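Local coordinates for cell death abnormality protein 2 (Caenorhabditis elegans, PDB 3QWX) that acts as a CRK-family SH2–SH3 signalling adaptor required for cell migration and engulfment of cell corpses, here as its SH2 domain and first SH3 domain, at residues H25-E30 and A111-P116; L143-K148 and D152-R157. One frame throughout, in Å; residues are numbered along the deposited sequence.

Contact 1: residues H25-E30 and A111-P116; sequences HKLLGE and AAYKKP
In the SH2 domain, the C-terminal end of helix 21-29 packs against the chain leaving strand 111-112, and L27 and L28 of the helix receive the ring of Y113. The side chain of Y113, with CG anti to the backbone N (chi1 180°), reaches from its own segment to the helix. L27 crosses the phenol end at about a right angle: its CB stands 4.1 Å from Y113 CZ, and its CD2 lies 4.0 Å from Y113 OH. Nearer the base of the ring, L28 runs past Y113 in the opposite direction and touches with one methyl, L28 CD2 to Y113 CD1 4.0 Å, approaching obliquely. L28 and Y113 also both rest on T37 and L39 of strand 37-42, which links helix and segment 111-116 through the sheet. Polar contact between the segments runs through one water. It donates to L27 O at 2.6 Å and to E30 OE1 at 2.6 Å, and accepts a longer bond from Y113 OH at 3.2 Å. The phenol hydroxyl is thereby tied to the last turn of the helix, while E30 OE1 has a second partner in Q32 NE2. R54 NH1 bonds to both L28 O and E30 O at the helix end. A helix laid on the central sheet, with apolar side chains between them, is typical of the SH2 fold.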
ATOM      1  N   HIS A  25       2.077   0.998  12.266  1.00 18.96           N
ATOM      2  CA  HIS A  25       3.065   0.552  13.242  1.00 21.57           C
ATOM      3  C   HIS A  25       2.569  -0.711  13.945  1.00 20.78           C
ATOM      4  O   HIS A  25       3.311  -1.678  14.143  1.00 20.39           O
ATOM      5  CB  HIS A  25       3.310   1.659  14.274  1.00 23.90           C
ATOM      6  CG  HIS A  25       4.660   1.601  14.916  1.00 25.51           C
ATOM      7  ND1 HIS A  25       5.058   0.563  15.731  1.00 23.91           N
ATOM      8  CD2 HIS A  25       5.704   2.459  14.866  1.00 23.39           C
ATOM      9  CE1 HIS A  25       6.286   0.784  16.154  1.00 24.95           C
ATOM     10  NE2 HIS A  25       6.705   1.925  15.635  1.00 27.71           N
ATOM     11  N   LYS A  26       1.307  -0.679  14.348  1.00 22.99           N
ATOM     12  CA  LYS A  26       0.680  -1.834  14.969  1.00 24.35           C
ATOM     13  C   LYS A  26       0.674  -3.040  14.025  1.00 20.47           C
ATOM     14  O   LYS A  26       1.102  -4.121  14.405  1.00 21.98           O
ATOM     15  CB  LYS A  26      -0.749  -1.496  15.399  1.00 23.78           C
ATOM     16  CG  LYS A  26      -1.477  -2.642  16.091  1.00 28.31           C
ATOM     17  CD  LYS A  26      -2.991  -2.456  16.019  1.00 35.60           C
ATOM     18  CE  LYS A  26      -3.733  -3.685  16.532  1.00 42.22           C
ATOM     19  NZ  LYS A  26      -5.197  -3.423  16.739  1.00 49.59           N
ATOM     20  N   LEU A  27       0.185  -2.858  12.798  1.00 19.12           N
ATOM     21  CA  LEU A  27       0.105  -3.973  11.851  1.00 19.41           C
ATOM     22  C   LEU A  27       1.484  -4.574  11.545  1.00 21.37           C
ATOM     23  O   LEU A  27       1.664  -5.791  11.590  1.00 22.02           O
ATOM     24  CB  LEU A  27      -0.595  -3.539  10.556  1.00 21.27           C
ATOM     25  CG  LEU A  27      -2.067  -3.141  10.691  1.00 21.61           C
ATOM     26  CD1 LEU A  27      -2.661  -2.751   9.335  1.00 25.42           C
ATOM     27  CD2 LEU A  27      -2.887  -4.259  11.343  1.00 24.01           C
ATOM     28  N   LEU A  28       2.457  -3.721  11.237  1.00 20.59           N
ATOM     29  CA  LEU A  28       3.789  -4.199  10.881  1.00 17.95           C
ATOM     30  C   LEU A  28       4.582  -4.687  12.095  1.00 19.01           C
ATOM     31  O   LEU A  28       5.561  -5.427  11.948  1.00 20.91           O
ATOM     32  CB  LEU A  28       4.557  -3.140  10.075  1.00 19.60           C
ATOM     33  CG  LEU A  28       4.150  -3.067   8.593  1.00 22.38           C
ATOM     34  CD1 LEU A  28       4.755  -1.865   7.914  1.00 26.30           C
ATOM     35  CD2 LEU A  28       4.554  -4.331   7.830  1.00 22.57           C
ATOM     36  N   GLY A  29       4.137  -4.299  13.290  1.00 20.82           N
ATOM     37  CA  GLY A  29       4.772  -4.730  14.521  1.00 20.75           C
ATOM     38  C   GLY A  29       4.280  -6.061  15.078  1.00 25.89           C
ATOM     39  O   GLY A  29       4.850  -6.582  16.044  1.00 20.88           O
ATOM     40  N   GLU A  30       3.228  -6.616  14.475  1.00 23.04           N
ATOM     41  CA  GLU A  30       2.670  -7.889  14.934  1.00 21.91           C
ATOM     42  C   GLU A  30       3.716  -9.014  14.847  1.00 21.78           C
ATOM     43  O   GLU A  30       4.575  -9.004  13.962  1.00 21.63           O
ATOM     44  CB  GLU A  30       1.363  -8.215  14.181  1.00 21.30           C
ATOM     45  CG  GLU A  30       0.236  -7.236  14.536  1.00 20.07           C
ATOM     46  CD  GLU A  30      -1.112  -7.596  13.937  1.00 20.96           C
ATOM     47  OE1 GLU A  30      -1.166  -8.337  12.934  1.00 22.45           O
ATOM     48  OE2 GLU A  30      -2.129  -7.122  14.480  1.00 25.51           O
ATOM     49  N   ALA A 111       9.092  -7.732   1.061  1.00 17.83           N
ATOM     50  CA  ALA A 111       7.728  -8.092   0.680  1.00 19.76           C
ATOM     51  C   ALA A 111       6.707  -7.033   1.090  1.00 19.43           C
ATOM     52  O   ALA A 111       6.744  -6.514   2.194  1.00 18.22           O
ATOM     53  CB  ALA A 111       7.355  -9.440   1.269  1.00 20.65           C
ATOM     54  N   ALA A 112       5.794  -6.725   0.181  1.00 22.36           N
ATOM     55  CA  ALA A 112       4.687  -5.823   0.473  1.00 20.44           C
ATOM     56  C   ALA A 112       3.739  -6.455   1.505  1.00 20.76           C
ATOM     57  O   ALA A 112       3.377  -7.640   1.397  1.00 20.48           O
ATOM     58  CB  ALA A 112       3.932  -5.506  -0.807  1.00 20.17           C
ATOM     59  N   TYR A 113       3.360  -5.668   2.510  1.00 17.76           N
ATOM     60  CA  TYR A 113       2.338  -6.073   3.476  1.00 18.36           C
ATOM     61  C   TYR A 113       1.014  -6.361   2.762  1.00 19.22           C
ATOM     62  O   TYR A 113       0.639  -5.644   1.834  1.00 19.59           O
ATOM     63  CB  TYR A 113       2.106  -4.972   4.528  1.00 18.39           C
ATOM     64  CG  TYR A 113       1.052  -5.364   5.530  1.00 19.58           C
ATOM     65  CD1 TYR A 113       1.343  -6.271   6.542  1.00 22.03           C
ATOM     66  CD2 TYR A 113      -0.242  -4.857   5.455  1.00 22.73           C
ATOM     67  CE1 TYR A 113       0.378  -6.659   7.456  1.00 24.03           C
ATOM     68  CE2 TYR A 113      -1.215  -5.240   6.363  1.00 23.88           C
ATOM     69  CZ  TYR A 113      -0.897  -6.143   7.366  1.00 24.31           C
ATOM     70  OH  TYR A 113      -1.846  -6.535   8.287  1.00 27.52           O
ATOM     71  N   LYS A 114       0.315  -7.405   3.200  1.00 15.91           N
ATOM     72  CA  LYS A 114      -1.001  -7.747   2.660  1.00 22.91           C
ATOM     73  C   LYS A 114      -1.929  -8.106   3.813  1.00 19.19           C
ATOM     74  O   LYS A 114      -1.582  -8.930   4.668  1.00 19.47           O
ATOM     75  CB  LYS A 114      -0.927  -8.936   1.677  1.00 21.45           C
ATOM     76  CG  LYS A 114      -0.071  -8.695   0.436  1.00 25.50           C
ATOM     77  CD  LYS A 114      -0.249  -9.812  -0.594  1.00 40.24           C
ATOM     78  CE  LYS A 114      -1.641  -9.773  -1.244  1.00 38.86           C
ATOM     79  NZ  LYS A 114      -1.944 -10.954  -2.122  1.00 30.83           N
ATOM     80  N   LYS A 115      -3.109  -7.498   3.834  1.00 22.83           N
ATOM     81  CA  LYS A 115      -4.122  -7.863   4.815  1.00 18.10           C
ATOM     82  C   LYS A 115      -4.655  -9.255   4.521  1.00 19.54           C
ATOM     83  O   LYS A 115      -4.750  -9.645   3.359  1.00 19.82           O
ATOM     84  CB  LYS A 115      -5.271  -6.860   4.793  1.00 20.25           C
ATOM     85  CG  LYS A 115      -4.848  -5.422   5.072  1.00 20.22           C
ATOM     86  CD  LYS A 115      -6.051  -4.505   5.080  1.00 23.10           C
ATOM     87  CE  LYS A 115      -5.641  -3.046   5.251  1.00 29.72           C
ATOM     88  NZ  LYS A 115      -6.814  -2.150   5.455  1.00 26.53           N
ATOM     89  N   PRO A 116      -5.004 -10.009   5.580  1.00 21.74           N
ATOM     90  CA  PRO A 116      -5.576 -11.358   5.466  1.00 23.96           C
ATOM     91  C   PRO A 116      -6.972 -11.325   4.835  1.00 19.94           C
ATOM     92  O   PRO A 116      -7.677 -10.321   4.923  1.00 22.59           O
ATOM     93  CB  PRO A 116      -5.689 -11.825   6.924  1.00 24.52           C
ATOM     94  CG  PRO A 116      -4.856 -10.867   7.723  1.00 28.45           C
ATOM     95  CD  PRO A 116      -4.843  -9.587   6.985  1.00 24.22           C
TER
HETATM   96  O   HOH W   1       0.017  -7.560  10.727  1.00 21.39           O

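Contact 2: residues L143-K148 and D152-R157; sequences LEILSK and DWWEAR
K148 lies along the indole of W154, both side chains pointing the same way, where the hairpin of strands 142-147 and 153-157 in the first SH3 domain approaches its turn. From CB the lysine passes W154 NE1 and CD1. CG then sits over the face of the five-membered ring, 3.6 Å from its centroid, as a CH-pi contact. CD continues past W154 CE2 and CZ2, CE lies 3.6 Å from W154 CH2, and NZ ends in an off-centre cation-pi contact, 4.3 Å from the centroid of the six-membered ring. The extended chain beyond CG keeps the methylenes close to the indole. I145 CD1 meets the edge of the same indole, 3.9 Å from W154 CE3, and touches A156 CB.

The strands are antiparallel, with E144 and R157 a hydrogen-bonded pair and I145 and A156 a non-hydrogen-bonded one. L146 and S147 then both face E155 in a classic beta bulge: E155 O takes a short bond from L146 N (2.7 Å) and a weak one from S147 N.

At the other end, R157 bends at chi3 (60°) and brings NH2 to E144 OE1 at 2.9 Å, with a weaker bond from NE to the same oxygen. OE1 lies near the guanidinium plane but is met on its anti side, out of the carboxylate plane; the flat groups stand 87° apart, a single-oxygen salt bridge. L146 CD1 covers one guanidinium face, and NH1 bonds to K115 O. R142 pairs with E144 OE2. E144 thus sits between two arginines, which would probably favour its charged form, while the indole takes the lysine's methylenes and an off-centre share of its charge, E119 adding a long, weak ion pair.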
ATOM      1  N   LEU A 143     -13.245 -11.512  -5.984  1.00 18.81           N
ATOM      2  CA  LEU A 143     -12.614 -10.521  -5.127  1.00 19.72           C
ATOM      3  C   LEU A 143     -12.342 -11.133  -3.772  1.00 19.59           C
ATOM      4  O   LEU A 143     -12.937 -12.141  -3.388  1.00 19.94           O
ATOM      5  CB  LEU A 143     -13.501  -9.290  -4.956  1.00 17.82           C
ATOM      6  CG  LEU A 143     -13.963  -8.562  -6.225  1.00 20.36           C
ATOM      7  CD1 LEU A 143     -15.037  -7.566  -5.868  1.00 18.79           C
ATOM      8  CD2 LEU A 143     -12.787  -7.864  -6.954  1.00 16.86           C
ATOM      9  N   GLU A 144     -11.428 -10.508  -3.056  1.00 19.89           N
ATOM     10  CA  GLU A 144     -11.087 -10.932  -1.711  1.00 20.81           C
ATOM     11  C   GLU A 144     -11.490  -9.819  -0.772  1.00 17.56           C
ATOM     12  O   GLU A 144     -11.061  -8.674  -0.924  1.00 17.06           O
ATOM     13  CB  GLU A 144      -9.583 -11.229  -1.615  1.00 17.37           C
ATOM     14  CG  GLU A 144      -9.219 -12.551  -2.280  1.00 21.26           C
ATOM     15  CD  GLU A 144      -7.719 -12.710  -2.541  1.00 24.86           C
ATOM     16  OE1 GLU A 144      -6.956 -11.797  -2.188  1.00 20.88           O
ATOM     17  OE2 GLU A 144      -7.318 -13.745  -3.118  1.00 22.32           O
ATOM     18  N   ILE A 145     -12.326 -10.161   0.196  1.00 16.97           N
ATOM     19  CA  ILE A 145     -12.788  -9.200   1.181  1.00 17.17           C
ATOM     20  C   ILE A 145     -11.805  -9.107   2.345  1.00 18.40           C
ATOM     21  O   ILE A 145     -11.500 -10.109   2.984  1.00 17.58           O
ATOM     22  CB  ILE A 145     -14.190  -9.583   1.698  1.00 18.31           C
ATOM     23  CG1 ILE A 145     -15.179  -9.671   0.528  1.00 17.98           C
ATOM     24  CG2 ILE A 145     -14.680  -8.595   2.746  1.00 18.27           C
ATOM     25  CD1 ILE A 145     -15.354  -8.377  -0.260  1.00 18.44           C
ATOM     26  N   LEU A 146     -11.335  -7.893   2.619  1.00 16.23           N
ATOM     27  CA  LEU A 146     -10.326  -7.652   3.646  1.00 18.34           C
ATOM     28  C   LEU A 146     -10.920  -7.064   4.909  1.00 23.53           C
ATOM     29  O   LEU A 146     -10.311  -7.122   5.980  1.00 21.86           O
ATOM     30  CB  LEU A 146      -9.270  -6.667   3.131  1.00 21.08           C
ATOM     31  CG  LEU A 146      -8.151  -7.116   2.189  1.00 24.36           C
ATOM     32  CD1 LEU A 146      -8.382  -8.477   1.591  1.00 19.73           C
ATOM     33  CD2 LEU A 146      -7.921  -6.073   1.125  1.00 25.15           C
ATOM     34  N   SER A 147     -12.090  -6.458   4.787  1.00 17.53           N
ATOM     35  CA  SER A 147     -12.698  -5.838   5.946  1.00 24.22           C
ATOM     36  C   SER A 147     -14.178  -5.654   5.737  1.00 23.17           C
ATOM     37  O   SER A 147     -14.606  -5.180   4.683  1.00 17.64           O
ATOM     38  CB  SER A 147     -12.058  -4.483   6.242  1.00 22.96           C
ATOM     39  OG  SER A 147     -12.553  -3.985   7.467  1.00 31.81           O
ATOM     40  N   LYS A 148     -14.961  -6.043   6.737  1.00 22.65           N
ATOM     41  CA  LYS A 148     -16.388  -5.743   6.719  1.00 25.03           C
ATOM     42  C   LYS A 148     -16.700  -4.487   7.533  1.00 28.50           C
ATOM     43  O   LYS A 148     -17.367  -4.539   8.565  1.00 26.39           O
ATOM     44  CB  LYS A 148     -17.196  -6.954   7.166  1.00 26.79           C
ATOM     45  CG  LYS A 148     -17.162  -8.053   6.128  1.00 24.21           C
ATOM     46  CD  LYS A 148     -18.024  -9.236   6.513  1.00 29.53           C
ATOM     47  CE  LYS A 148     -18.066 -10.240   5.368  1.00 27.66           C
ATOM     48  NZ  LYS A 148     -19.031 -11.333   5.630  1.00 31.20           N
ATOM     49  N   ASP A 152     -22.873  -2.185   4.840  1.00 22.55           N
ATOM     50  CA  ASP A 152     -23.131  -1.786   3.451  1.00 21.01           C
ATOM     51  C   ASP A 152     -21.903  -1.762   2.538  1.00 22.07           C
ATOM     52  O   ASP A 152     -22.012  -2.012   1.329  1.00 22.90           O
ATOM     53  CB  ASP A 152     -23.896  -0.453   3.390  1.00 17.09           C
ATOM     54  CG  ASP A 152     -25.356  -0.588   3.887  1.00 25.79           C
ATOM     55  OD1 ASP A 152     -25.978  -1.646   3.671  1.00 25.66           O
ATOM     56  OD2 ASP A 152     -25.881   0.364   4.490  1.00 25.74           O
ATOM     57  N   TRP A 153     -20.741  -1.468   3.111  1.00 22.67           N
ATOM     58  CA  TRP A 153     -19.524  -1.305   2.320  1.00 23.32           C
ATOM     59  C   TRP A 153     -18.367  -2.093   2.906  1.00 23.27           C
ATOM     60  O   TRP A 153     -18.076  -1.981   4.099  1.00 24.52           O
ATOM     61  CB  TRP A 153     -19.174   0.187   2.182  1.00 19.83           C
ATOM     62  CG  TRP A 153     -20.182   0.915   1.358  1.00 21.21           C
ATOM     63  CD1 TRP A 153     -21.354   1.478   1.796  1.00 17.97           C
ATOM     64  CD2 TRP A 153     -20.132   1.144  -0.057  1.00 20.57           C
ATOM     65  NE1 TRP A 153     -22.030   2.042   0.737  1.00 19.83           N
ATOM     66  CE2 TRP A 153     -21.304   1.858  -0.408  1.00 20.01           C
ATOM     67  CE3 TRP A 153     -19.209   0.832  -1.058  1.00 20.58           C
ATOM     68  CZ2 TRP A 153     -21.569   2.262  -1.710  1.00 18.57           C
ATOM     69  CZ3 TRP A 153     -19.473   1.232  -2.356  1.00 18.50           C
ATOM     70  CH2 TRP A 153     -20.645   1.941  -2.671  1.00 19.39           C
ATOM     71  N   TRP A 154     -17.729  -2.909   2.068  1.00 18.56           N
ATOM     72  CA  TRP A 154     -16.627  -3.751   2.510  1.00 19.36           C
ATOM     73  C   TRP A 154     -15.358  -3.425   1.734  1.00 18.70           C
ATOM     74  O   TRP A 154     -15.415  -3.105   0.549  1.00 18.90           O
ATOM     75  CB  TRP A 154     -16.950  -5.229   2.292  1.00 20.78           C
ATOM     76  CG  TRP A 154     -18.125  -5.755   3.052  1.00 23.27           C
ATOM     77  CD1 TRP A 154     -18.768  -5.157   4.096  1.00 22.95           C
ATOM     78  CD2 TRP A 154     -18.795  -7.002   2.827  1.00 24.50           C
ATOM     79  NE1 TRP A 154     -19.799  -5.952   4.530  1.00 24.38           N
ATOM     80  CE2 TRP A 154     -19.842  -7.089   3.766  1.00 25.06           C
ATOM     81  CE3 TRP A 154     -18.615  -8.050   1.917  1.00 21.38           C
ATOM     82  CZ2 TRP A 154     -20.698  -8.187   3.834  1.00 25.79           C
ATOM     83  CZ3 TRP A 154     -19.472  -9.132   1.974  1.00 26.41           C
ATOM     84  CH2 TRP A 154     -20.506  -9.192   2.929  1.00 27.69           C
ATOM     85  N   GLU A 155     -14.212  -3.521   2.398  1.00 18.76           N
ATOM     86  CA  GLU A 155     -12.931  -3.368   1.716  1.00 16.16           C
ATOM     87  C   GLU A 155     -12.602  -4.658   0.949  1.00 20.16           C
ATOM     88  O   GLU A 155     -12.586  -5.747   1.531  1.00 16.87           O
ATOM     89  CB  GLU A 155     -11.815  -3.054   2.722  1.00 19.73           C
ATOM     90  CG  GLU A 155     -10.449  -2.783   2.068  1.00 19.87           C
ATOM     91  CD  GLU A 155      -9.312  -2.614   3.078  1.00 26.42           C
ATOM     92  OE1 GLU A 155      -9.483  -2.974   4.259  1.00 30.84           O
ATOM     93  OE2 GLU A 155      -8.234  -2.132   2.679  1.00 38.69           O
ATOM     94  N   ALA A 156     -12.352  -4.518  -0.355  1.00 18.48           N
ATOM     95  CA  ALA A 156     -12.068  -5.650  -1.243  1.00 16.71           C
ATOM     96  C   ALA A 156     -10.727  -5.473  -1.977  1.00 19.74           C
ATOM     97  O   ALA A 156     -10.182  -4.367  -2.039  1.00 18.02           O
ATOM     98  CB  ALA A 156     -13.184  -5.813  -2.237  1.00 15.71           C
ATOM     99  N   ARG A 157     -10.206  -6.565  -2.526  1.00 16.73           N
ATOM    100  CA  ARG A 157      -8.951  -6.552  -3.259  1.00 18.99           C
ATOM    101  C   ARG A 157      -9.146  -7.360  -4.528  1.00 17.98           C
ATOM    102  O   ARG A 157      -9.675  -8.467  -4.486  1.00 18.50           O
ATOM    103  CB  ARG A 157      -7.825  -7.174  -2.421  1.00 21.68           C
ATOM    104  CG  ARG A 157      -6.454  -7.090  -3.072  1.00 19.83           C
ATOM    105  CD  ARG A 157      -5.355  -7.483  -2.086  1.00 21.79           C
ATOM    106  NE  ARG A 157      -5.513  -8.843  -1.599  1.00 21.83           N
ATOM    107  CZ  ARG A 157      -5.219  -9.246  -0.366  1.00 22.73           C
ATOM    108  NH1 ARG A 157      -4.744  -8.397   0.542  1.00 21.63           N
ATOM    109  NH2 ARG A 157      -5.408 -10.511  -0.037  1.00 18.40           N
TER

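How the contacts relate
Contact 1 belongs to the SH2 domain and contact 2 to the first SH3 domain, their centres about 17 Å apart. Contact 1 is small, joining a helix end to a chain segment distant in sequence through apolar side chains and one water; buried L28 backs partly exposed L27 and Y113. Contact 2 binds neighbouring strands of one hairpin by backbone bonds and a salt bridge; L143, I145, L146, A156 and R157 are buried, while K148 is exposed. The chain running from contact 1 toward the SH3 domain touches this hairpin: K115 NZ forms a salt bridge with E155 OE1 (3.0 Å), R157 NH1 probably hydrogen-bonds to K115 O, and K114 packs on R157.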